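Defensin (PDB 3PSM) probably acts as an antifungal plant defence peptide, a small disulfide-rich protein that forms a dimer. Local coordinates at residues A[19-22]-A[23-27]. Sequence-based numbering, arbitrary orientation.
Sequences SCDD and HCKNK
Asp21 and Lys25, one turn apart on helix 17-27, join in a salt bridge that illustrates how i to i+4 spacing pairs opposite charges. Beyond CG the lysine chain is extended, and its methylenes run past the Asp21 carbonyl and then the carboxylate, with Lys25 CE 3.3 Å from Asp21 OD1. Lys25 NZ ends 2.8 Å from Asp21 OD2, which it meets on the syn side, somewhat out of the carboxylate plane. Both carboxylate oxygens of Asp21 have further partners: OD1 accepts from the backbone N of Gly33 and OD2 also pairs with Arg36 of the second subunit, whereas Lys25 NZ donates to the backbone carbonyl oxygen of Glu4 of that subunit. Such a shared grip would probably favour the ionised carboxylate.

The sheet-facing side of the helix carries the CXXXC half of the cysteine-stabilised alpha-beta motif of plant defensins: Cys20 and Cys24 are tied to Cys41 and Cys43, pinning the helix to strand 41-46. With SG of Cys20 anti to its own N (chi1 180°) and SG of Cys24 beside its N (chi1 -66°), Cys20 SG and Cys24 SG come to 3.9 Å, each turned to its disulfide partner on that strand.

Elsewhere on the helix, Asp22 and Asn26 cross at nearly a right angle. Asn26 ND2 lies 2.9 Å from Asp22 OD1 and approaches on its anti side; the bond is nearly straight and stays close to the amide plane, although carboxylate and amide are turned 61° apart. Asp22 OD2 forms a salt bridge with Arg40 of the second subunit, and a water spans OD1, through a weak bond, and Lys27 NZ. Farther round, Lys27 CB rests 3.8 Å above one face of the His23 ring, offset toward its rim, while His23 NE2 is hydrogen-bonded to Glu28.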
loop_
_atom_site.group_PDB
_atom_site.type_symbol
_atom_site.label_atom_id
_atom_site.label_comp_id
_atom_site.label_asym_id
_atom_site.label_seq_id
_atom_site.Cartn_x
_atom_site.Cartn_y
_atom_site.Cartn_z
ATOM N N SER A 19 -4.063 -4.446 -0.296
ATOM C CA SER A 19 -5.193 -4.164 0.570
ATOM C C SER A 19 -4.742 -4.109 2.054
ATOM O O SER A 19 -5.216 -3.258 2.826
ATOM C CB SER A 19 -6.300 -5.179 0.422
ATOM O OG SER A 19 -5.958 -6.485 0.870
ATOM N N CYS A 20 -3.852 -5.007 2.438
ATOM C CA CYS A 20 -3.388 -5.044 3.815
ATOM C C CYS A 20 -2.446 -3.927 4.137
ATOM O O CYS A 20 -2.527 -3.300 5.207
ATOM C CB CYS A 20 -2.739 -6.407 4.077
ATOM S SG CYS A 20 -2.102 -6.631 5.739
ATOM N N ASP A 21 -1.527 -3.627 3.222
ATOM C CA ASP A 21 -0.606 -2.500 3.424
ATOM C C ASP A 21 -1.364 -1.196 3.561
ATOM O O ASP A 21 -1.049 -0.359 4.410
ATOM C CB ASP A 21 0.388 -2.466 2.272
ATOM C CG ASP A 21 1.655 -1.697 2.537
ATOM O OD1 ASP A 21 2.141 -1.711 3.682
ATOM O OD2 ASP A 21 2.167 -1.082 1.568
ATOM N N ASP A 22 -2.402 -1.008 2.740
ATOM C CA ASP A 22 -3.274 0.151 2.837
ATOM C C ASP A 22 -3.890 0.235 4.225
ATOM O O ASP A 22 -3.807 1.238 4.928
ATOM C CB ASP A 22 -4.341 0.053 1.737
ATOM C CG ASP A 22 -5.472 1.039 1.787
ATOM O OD1 ASP A 22 -5.315 2.100 2.420
ATOM O OD2 ASP A 22 -6.557 0.726 1.229
ATOM N N HIS A 23 -4.538 -0.876 4.655
ATOM C CA HIS A 23 -5.134 -0.898 5.977
ATOM C C HIS A 23 -4.122 -0.533 7.056
ATOM O O HIS A 23 -4.364 0.304 7.944
ATOM C CB HIS A 23 -5.745 -2.297 6.239
ATOM C CG HIS A 23 -6.240 -2.405 7.670
ATOM N ND1 HIS A 23 -7.547 -2.072 7.996
ATOM C CD2 HIS A 23 -5.564 -2.775 8.790
ATOM C CE1 HIS A 23 -7.626 -2.218 9.309
ATOM N NE2 HIS A 23 -6.471 -2.612 9.804
ATOM N N CYS A 24 -2.992 -1.234 7.064
ATOM C CA CYS A 24 -2.015 -1.057 8.143
ATOM C C CYS A 24 -1.450 0.357 8.162
ATOM O O CYS A 24 -1.307 0.943 9.217
ATOM C CB CYS A 24 -0.903 -2.087 8.020
ATOM S SG CYS A 24 -1.498 -3.790 8.302
ATOM N N LYS A 25 -1.122 0.911 6.976
ATOM C CA LYS A 25 -0.557 2.260 6.901
ATOM C C LYS A 25 -1.599 3.321 7.206
ATOM O O LYS A 25 -1.297 4.321 7.879
ATOM C CB LYS A 25 0.055 2.502 5.525
ATOM C CG LYS A 25 1.343 1.786 5.279
ATOM C CD LYS A 25 1.837 1.884 3.852
ATOM C CE LYS A 25 3.287 1.405 3.723
ATOM N NZ LYS A 25 3.698 1.138 2.355
ATOM N N ASN A 26 -2.787 3.181 6.648
ATOM C CA ASN A 26 -3.764 4.280 6.594
ATOM C C ASN A 26 -4.867 4.194 7.586
ATOM O O ASN A 26 -5.471 5.246 7.892
ATOM C CB ASN A 26 -4.329 4.379 5.166
ATOM C CG ASN A 26 -3.226 4.667 4.187
ATOM O OD1 ASN A 26 -2.391 5.575 4.443
ATOM N ND2 ASN A 26 -3.189 3.954 3.090
ATOM N N LYS A 27 -5.197 3.011 8.100
ATOM C CA LYS A 27 -6.160 2.854 9.162
ATOM C C LYS A 27 -5.494 2.727 10.525
ATOM O O LYS A 27 -5.951 3.276 11.518
ATOM C CB LYS A 27 -7.118 1.706 8.927
ATOM C CG LYS A 27 -7.919 1.909 7.674
ATOM C CD LYS A 27 -9.114 2.782 7.997
ATOM C CE LYS A 27 -10.041 2.889 6.798
ATOM N NZ LYS A 27 -9.365 3.660 5.700
HETATM O O HOH W 1 -7.331 1.710 4.545
#